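Local coordinates for protein GDP-L-fucose synthase (Campylobacter jejuni subsp. jejuni serotype O:2, PDB 7M13) that binds NADPH and acts as a GDP-D-glycero-L-gluco-heptose synthase in making the capsular polysaccharides of this bacterium, at residues B[11-16]-B[26-31]; B[261-266]-B[273-278]; B[290-295]-B[302-307]. One frame throughout, in Å; residues are numbered along the deposited sequence.

How the contacts relate
Contacts 1 and 2 are buried and reach the same mixed sheet: residues 11-16 pack on helix 19-30 close to the cofactor loop, while residues 261-266 lie against the short strand 277-278. Their centres are about 22 Å apart. Contact 3 lies on the opposite side of the chain's centre, at the surface, and joins helix 287-298 to a strand of a separate two-stranded parallel sheet. The chemistry follows the place. Contact 1 is purely branched aliphatic, contact 2 adds an aromatic edge and a threonine to its aliphatic packing, and contact 3 combines leucine and alanine with a lysine hydrogen bond, the one hydrogen bond that crosses any of the three.

Contact 1 of 3, residues B[11-16]-B[26-31]; sequences IYIAGH and ENLQKR
Leu28 of helix 19-30 points its CD1 methyl at two isoleucines of strand 11-14, Ile11 and Ile13, within the first beta-alpha-beta unit of the Rossmann fold. The two approaches differ. Ile13 and Leu28 reach out from opposite backbones and meet tip to tip, whereas the side chain of Ile11 passes Leu28 at a slant and offers its CG2 branch instead of its longer arm. That branch is the one Ile11 places trans to its own backbone N, which leaves CG1 beside the N and anti to the carbonyl carbon (chi1 -59°).

Two residues apart on a strand, the isoleucines share one face of the sheet, and beta-branched residues suit this extended backbone. Leucine suits the helix, since its branching one carbon farther out carries the methyls across to the strand. Ile255 of helix 247-260 and Phe65 of strand 63-66 also touch Leu28, so the leucine lies within a wider apolar layer. The strand then runs into the predicted NADP-binding loop, where Gly15, at a positive phi, touches the bound NADP.

Ile13 holds its outer torsion at an unstaggered 105°, and from there its CD1 stands 3.9 Å from Leu28 CD1, against 4.2 Å from Ile11 CG2 to the same methyl.

Contact 2 of 3, residues B[261-266]-B[273-278]; sequences IDFKDL and KNTHIN
Ile277, Leu266 and Ile261 form the aliphatic part of this contact. Ile277 CD1 meets Leu266 CD2 at 3.8 Å, the two side chains running at about a right angle, and the same methyl meets Ile261 CG2, tip to tip, at 4.1 Å. The other leucine branch, CD1, rests 3.4 Å from Thr275 O, a van der Waals approach to a backbone carbonyl. Leucine suits this spot because its two methyls serve two neighbours.

The aromatic part is Phe263, whose ring turns its edge to Thr275: CE2 lies 3.7 Å from OG1, with the oxygen near the ring plane. Threonine fits by being two-sided: its CG2 comes to the same CE2 corner from off the ring plane while OG1 hydrogen-bonds to Glu152.

Polar bonding acts within residues 261-266. Asp262 N gives Asp265 OD2 a nearly straight bond (2.9 Å, 171°), reaching the oxygen from its anti side, somewhat out of the carboxylate plane, and tying the residue before the turn to Asp265 within it. Asp262 itself pairs with Lys105.

Strand 277-278 runs parallel to strand 162-171, so the contact packs a short helix and its lead-in against the sheet, in the layered alpha/beta manner of the Rossmann fold.

Contact 3 of 3, residues B[290-295]-B[302-307]; sequences VALMVK and GELVFN
Helix 290-295 and strand 303-307 run nearly antiparallel, their segment axes 9.9 Å apart at an angle of 160°, and Leu292 and Leu304 come closest, their CA atoms 7.5 Å from each other. The unit is an alpha-beta hairpin: helix 287-298 turns back through a short connection into a strand that pairs in parallel with strand 231-235. This small two-stranded sheet lies apart from the Rossmann sheet, consistent with the smaller, substrate-binding lobe of extended short-chain dehydrogenases. Lys191, a predicted substrate residue, has its side chain about 8 Å from that of Leu304.

Leu304 carries the apolar half of the contact. With its CG trans to the backbone N (chi1 175°), it pushes both methyls toward the helix. CD2 does most of the touching, 3.6 Å from Ala291 CB, and CD1 sits a little farther from the same methyl. Alanine suits the inner face of the helix because its single CB lets the leucine come close to the helix surface. Leu292, at the exposed margin, adds its CD2, 3.8 Å from Leu304 CD2, the two side chains crossing at about a right angle. On the strand side Leu304 also touches Ile234, so it meets both the helix and the neighbouring strand.

Lys295 supplies the polar half, one helical turn after Ala291. Its side chain also touches Phe192 of helix 184-199. A lysine is apt here, since its long, extended methylene chain spans the gap from helix to strand and carries a donor to a backbone carbonyl. NZ stands 2.9 Å from Gly302 O, nearly in line with the C=O bond (162°). The bond is straight at the acceptor but bent at the donor: the oxygen sits beside the CE-NZ bond, which is why Lys295 CE also comes to 3.1 Å from Gly302 O.

Contact 1 of 3, residues B[11-16]-B[26-31]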
# COMPACT_ATOMS: atom_id res chain seq x y z
N ILE B 11 -23.80 15.60 -2.06
CA ILE B 11 -22.88 14.92 -1.12
C ILE B 11 -23.09 13.43 -1.23
O ILE B 11 -24.19 12.96 -0.98
CB ILE B 11 -23.12 15.39 0.33
CG1 ILE B 11 -22.92 16.90 0.41
CG2 ILE B 11 -22.23 14.61 1.30
CD1 ILE B 11 -23.37 17.51 1.73
N TYR B 12 -22.03 12.67 -1.54
CA TYR B 12 -22.05 11.20 -1.54
C TYR B 12 -21.44 10.69 -0.24
O TYR B 12 -20.33 11.08 0.09
CB TYR B 12 -21.30 10.69 -2.78
CG TYR B 12 -21.05 9.21 -2.82
CD1 TYR B 12 -22.03 8.28 -2.49
CD2 TYR B 12 -19.79 8.73 -3.17
CE1 TYR B 12 -21.78 6.92 -2.54
CE2 TYR B 12 -19.55 7.38 -3.25
CZ TYR B 12 -20.51 6.48 -2.89
OH TYR B 12 -20.24 5.15 -2.90
N ILE B 13 -22.21 9.92 0.50
CA ILE B 13 -21.72 9.14 1.67
C ILE B 13 -21.60 7.69 1.21
O ILE B 13 -22.62 7.01 1.07
CB ILE B 13 -22.62 9.30 2.91
CG1 ILE B 13 -22.77 10.78 3.28
CG2 ILE B 13 -22.05 8.50 4.08
CD1 ILE B 13 -24.08 11.39 2.93
N ALA B 14 -20.38 7.21 1.02
CA ALA B 14 -20.11 5.81 0.66
C ALA B 14 -20.25 4.98 1.91
O ALA B 14 -19.73 5.44 2.96
CB ALA B 14 -18.76 5.71 0.03
N GLY B 15 -20.91 3.84 1.86
CA GLY B 15 -21.11 3.00 3.05
C GLY B 15 -22.09 3.60 4.02
O GLY B 15 -21.85 3.55 5.26
N HIS B 16 -23.19 4.16 3.53
CA HIS B 16 -24.07 5.01 4.36
C HIS B 16 -24.83 4.20 5.41
O HIS B 16 -25.40 4.88 6.31
CB HIS B 16 -25.04 5.81 3.52
CG HIS B 16 -26.07 4.98 2.84
ND1 HIS B 16 -25.77 4.23 1.74
CD2 HIS B 16 -27.39 4.86 3.08
CE1 HIS B 16 -26.88 3.63 1.32
NE2 HIS B 16 -27.90 4.02 2.13
N GLU B 26 -27.43 11.40 9.24
CA GLU B 26 -28.32 12.09 10.23
C GLU B 26 -27.81 13.49 10.56
O GLU B 26 -28.63 14.43 10.67
CB GLU B 26 -28.48 11.24 11.48
CG GLU B 26 -29.30 10.00 11.24
CD GLU B 26 -29.38 9.07 12.44
OE1 GLU B 26 -28.60 9.27 13.41
OE2 GLU B 26 -30.20 8.12 12.37
N ASN B 27 -26.53 13.66 10.82
CA ASN B 27 -25.92 14.95 11.21
C ASN B 27 -25.97 15.94 10.03
O ASN B 27 -26.26 17.12 10.25
CB ASN B 27 -24.50 14.75 11.72
CG ASN B 27 -24.53 14.40 13.19
OD1 ASN B 27 -24.69 15.31 14.00
ND2 ASN B 27 -24.51 13.12 13.52
N LEU B 28 -25.74 15.49 8.79
CA LEU B 28 -25.87 16.38 7.61
C LEU B 28 -27.33 16.84 7.48
O LEU B 28 -27.50 18.04 7.33
CB LEU B 28 -25.39 15.62 6.38
CG LEU B 28 -23.87 15.49 6.30
CD1 LEU B 28 -23.52 14.43 5.29
CD2 LEU B 28 -23.22 16.82 5.95
N GLN B 29 -28.29 15.92 7.54
CA GLN B 29 -29.74 16.29 7.40
C GLN B 29 -30.07 17.32 8.49
O GLN B 29 -30.76 18.34 8.20
CB GLN B 29 -30.58 15.03 7.41
CG GLN B 29 -30.50 14.28 6.09
CD GLN B 29 -31.16 12.92 6.10
OE1 GLN B 29 -31.35 12.30 7.15
NE2 GLN B 29 -31.44 12.42 4.92
N LYS B 30 -29.59 17.11 9.71
CA LYS B 30 -29.97 17.99 10.85
C LYS B 30 -29.46 19.42 10.62
O LYS B 30 -30.01 20.38 11.22
CB LYS B 30 -29.46 17.41 12.17
CG LYS B 30 -29.81 18.27 13.39
CD LYS B 30 -29.04 17.94 14.66
CE LYS B 30 -29.66 18.59 15.88
NZ LYS B 30 -29.53 17.70 17.06
N ARG B 31 -28.42 19.60 9.81
CA ARG B 31 -27.81 20.90 9.49
C ARG B 31 -28.33 21.45 8.16
O ARG B 31 -27.81 22.49 7.74
CB ARG B 31 -26.28 20.73 9.49
CG ARG B 31 -25.75 20.28 10.84
CD ARG B 31 -24.28 20.02 10.67
NE ARG B 31 -23.76 19.18 11.73
CZ ARG B 31 -22.56 19.33 12.25
NH1 ARG B 31 -21.76 20.29 11.82
NH2 ARG B 31 -22.20 18.54 13.24

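Contact 2 of 3, residues B[261-266]-B[273-278]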
# COMPACT_ATOMS: atom_id res chain seq x y z
N ILE B 261 -10.85 22.58 6.77
CA ILE B 261 -9.46 22.04 6.70
C ILE B 261 -9.19 21.63 5.26
O ILE B 261 -9.80 20.68 4.76
CB ILE B 261 -9.26 20.87 7.67
CG1 ILE B 261 -9.51 21.28 9.11
CG2 ILE B 261 -7.84 20.32 7.47
CD1 ILE B 261 -9.51 20.13 10.07
N ASP B 262 -8.31 22.38 4.61
CA ASP B 262 -7.87 22.13 3.24
C ASP B 262 -6.44 21.60 3.26
O ASP B 262 -5.72 21.77 4.25
CB ASP B 262 -8.05 23.40 2.41
CG ASP B 262 -9.52 23.84 2.33
OD1 ASP B 262 -10.40 22.98 2.04
OD2 ASP B 262 -9.79 25.04 2.56
N PHE B 263 -5.99 20.98 2.18
CA PHE B 263 -4.63 20.44 2.13
C PHE B 263 -3.61 21.55 2.42
O PHE B 263 -2.65 21.29 3.14
CB PHE B 263 -4.38 19.77 0.77
CG PHE B 263 -3.04 19.10 0.69
CD1 PHE B 263 -2.07 19.54 -0.19
CD2 PHE B 263 -2.73 18.04 1.52
CE1 PHE B 263 -0.84 18.92 -0.26
CE2 PHE B 263 -1.51 17.40 1.43
CZ PHE B 263 -0.57 17.85 0.53
N LYS B 264 -3.84 22.76 1.90
CA LYS B 264 -2.90 23.90 2.14
C LYS B 264 -2.73 24.13 3.66
O LYS B 264 -1.61 24.47 4.05
CB LYS B 264 -3.36 25.14 1.38
CG LYS B 264 -4.70 25.72 1.80
CD LYS B 264 -4.92 27.12 1.26
CE LYS B 264 -6.00 27.88 2.01
NZ LYS B 264 -7.21 28.04 1.17
N ASP B 265 -3.74 23.85 4.48
CA ASP B 265 -3.65 24.03 5.96
C ASP B 265 -2.73 22.98 6.58
O ASP B 265 -2.21 23.20 7.69
CB ASP B 265 -5.03 24.02 6.61
CG ASP B 265 -5.96 25.10 6.07
OD1 ASP B 265 -5.49 26.28 5.91
OD2 ASP B 265 -7.12 24.79 5.76
N LEU B 266 -2.58 21.83 5.93
CA LEU B 266 -1.84 20.68 6.49
C LEU B 266 -0.36 20.71 6.11
O LEU B 266 0.40 19.91 6.67
CB LEU B 266 -2.50 19.40 5.98
CG LEU B 266 -3.95 19.26 6.42
CD1 LEU B 266 -4.62 18.09 5.72
CD2 LEU B 266 -4.05 19.08 7.92
N LYS B 273 4.23 15.42 4.07
CA LYS B 273 4.19 13.98 4.40
C LYS B 273 3.44 13.89 5.71
O LYS B 273 3.46 14.88 6.48
CB LYS B 273 5.57 13.36 4.57
CG LYS B 273 5.59 11.85 4.64
CD LYS B 273 7.02 11.29 4.64
CE LYS B 273 7.76 11.56 5.93
NZ LYS B 273 8.96 10.70 6.05
N ASN B 274 2.81 12.76 6.00
CA ASN B 274 2.06 12.55 7.25
C ASN B 274 1.02 13.66 7.39
O ASN B 274 0.85 14.24 8.50
CB ASN B 274 3.02 12.45 8.44
CG ASN B 274 3.91 11.23 8.33
OD1 ASN B 274 3.47 10.15 7.95
ND2 ASN B 274 5.18 11.39 8.68
N THR B 275 0.30 13.92 6.32
CA THR B 275 -0.78 14.93 6.30
C THR B 275 -2.14 14.37 6.69
O THR B 275 -3.12 15.14 6.62
CB THR B 275 -0.84 15.65 4.96
OG1 THR B 275 -1.07 14.72 3.91
CG2 THR B 275 0.41 16.46 4.71
N HIS B 276 -2.21 13.10 7.05
CA HIS B 276 -3.40 12.54 7.72
C HIS B 276 -3.56 13.21 9.09
O HIS B 276 -2.59 13.84 9.59
CB HIS B 276 -3.31 11.03 7.84
CG HIS B 276 -2.11 10.51 8.53
ND1 HIS B 276 -0.88 10.48 7.93
CD2 HIS B 276 -1.95 10.04 9.79
CE1 HIS B 276 -0.00 9.98 8.80
NE2 HIS B 276 -0.64 9.71 9.94
N ILE B 277 -4.75 13.10 9.66
CA ILE B 277 -5.05 13.77 10.97
C ILE B 277 -5.68 12.74 11.88
O ILE B 277 -6.74 12.20 11.56
CB ILE B 277 -6.03 14.94 10.77
CG1 ILE B 277 -5.70 15.83 9.57
CG2 ILE B 277 -6.13 15.73 12.06
CD1 ILE B 277 -6.81 16.79 9.24
N ASN B 278 -5.14 12.60 13.07
CA ASN B 278 -5.78 11.74 14.08
C ASN B 278 -7.03 12.45 14.64
O ASN B 278 -7.00 13.66 14.85
CB ASN B 278 -4.85 11.46 15.25
CG ASN B 278 -3.65 10.65 14.86
OD1 ASN B 278 -3.68 9.90 13.88
ND2 ASN B 278 -2.60 10.78 15.68

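Contact 3 of 3, residues B[290-295]-B[302-307]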
# COMPACT_ATOMS: atom_id res chain seq x y z
N VAL B 290 -14.35 1.20 31.79
CA VAL B 290 -15.45 1.21 30.79
C VAL B 290 -16.54 0.24 31.23
O VAL B 290 -17.72 0.63 31.17
CB VAL B 290 -14.93 0.85 29.38
CG1 VAL B 290 -16.06 0.79 28.37
CG2 VAL B 290 -13.87 1.84 28.95
N ALA B 291 -16.17 -0.97 31.64
CA ALA B 291 -17.15 -1.98 32.09
C ALA B 291 -17.95 -1.44 33.28
O ALA B 291 -19.17 -1.57 33.26
CB ALA B 291 -16.49 -3.29 32.39
N LEU B 292 -17.31 -0.77 34.25
CA LEU B 292 -18.07 -0.21 35.40
C LEU B 292 -19.02 0.88 34.90
O LEU B 292 -20.14 0.96 35.39
CB LEU B 292 -17.11 0.35 36.45
CG LEU B 292 -16.26 -0.68 37.18
CD1 LEU B 292 -15.26 0.01 38.11
CD2 LEU B 292 -17.14 -1.66 37.95
N MET B 293 -18.58 1.71 33.95
CA MET B 293 -19.46 2.75 33.39
C MET B 293 -20.68 2.05 32.81
O MET B 293 -21.80 2.53 33.01
CB MET B 293 -18.80 3.52 32.24
CG MET B 293 -17.92 4.63 32.64
SD MET B 293 -17.35 5.45 31.11
CE MET B 293 -16.05 6.45 31.82
N VAL B 294 -20.44 1.00 32.03
CA VAL B 294 -21.55 0.34 31.31
C VAL B 294 -22.49 -0.28 32.35
O VAL B 294 -23.71 -0.09 32.21
CB VAL B 294 -21.04 -0.71 30.31
CG1 VAL B 294 -22.20 -1.54 29.78
CG2 VAL B 294 -20.27 -0.04 29.18
N LYS B 295 -21.92 -0.95 33.35
CA LYS B 295 -22.67 -1.63 34.45
C LYS B 295 -23.62 -0.63 35.11
O LYS B 295 -24.82 -0.96 35.31
CB LYS B 295 -21.71 -2.23 35.48
CG LYS B 295 -22.41 -2.97 36.62
CD LYS B 295 -21.53 -3.36 37.78
CE LYS B 295 -22.34 -3.76 39.00
NZ LYS B 295 -21.48 -4.27 40.10
N GLY B 302 -25.45 -7.45 39.38
CA GLY B 302 -24.46 -8.54 39.49
C GLY B 302 -23.03 -8.02 39.50
O GLY B 302 -22.82 -6.80 39.63
N GLU B 303 -22.06 -8.93 39.39
CA GLU B 303 -20.61 -8.64 39.56
C GLU B 303 -19.97 -8.36 38.20
O GLU B 303 -20.43 -8.90 37.16
CB GLU B 303 -19.92 -9.84 40.21
CG GLU B 303 -20.43 -10.14 41.59
CD GLU B 303 -20.11 -11.54 42.09
OE1 GLU B 303 -20.49 -11.84 43.23
OE2 GLU B 303 -19.47 -12.31 41.34
N LEU B 304 -18.93 -7.54 38.23
CA LEU B 304 -17.89 -7.53 37.18
C LEU B 304 -16.75 -8.43 37.64
O LEU B 304 -16.21 -8.21 38.75
CB LEU B 304 -17.44 -6.09 36.93
CG LEU B 304 -16.29 -5.95 35.94
CD1 LEU B 304 -16.63 -6.60 34.60
CD2 LEU B 304 -15.92 -4.47 35.76
N VAL B 305 -16.39 -9.41 36.82
CA VAL B 305 -15.30 -10.38 37.10
C VAL B 305 -14.28 -10.31 35.97
O VAL B 305 -14.70 -10.34 34.79
CB VAL B 305 -15.86 -11.81 37.26
CG1 VAL B 305 -14.77 -12.80 37.62
CG2 VAL B 305 -16.99 -11.87 38.27
N PHE B 306 -12.99 -10.21 36.31
CA PHE B 306 -11.89 -10.36 35.33
C PHE B 306 -11.26 -11.73 35.54
O PHE B 306 -10.94 -12.10 36.68
CB PHE B 306 -10.90 -9.19 35.40
CG PHE B 306 -11.49 -7.96 34.77
CD1 PHE B 306 -11.57 -7.86 33.39
CD2 PHE B 306 -12.05 -6.96 35.55
CE1 PHE B 306 -12.15 -6.74 32.81
CE2 PHE B 306 -12.64 -5.85 34.96
CZ PHE B 306 -12.68 -5.74 33.59
N ASN B 307 -11.11 -12.45 34.43
CA ASN B 307 -10.53 -13.81 34.36
C ASN B 307 -9.15 -13.70 33.70
O ASN B 307 -9.10 -13.45 32.47
CB ASN B 307 -11.47 -14.75 33.62
CG ASN B 307 -10.83 -16.07 33.30
OD1 ASN B 307 -9.86 -16.45 33.94
ND2 ASN B 307 -11.35 -16.76 32.30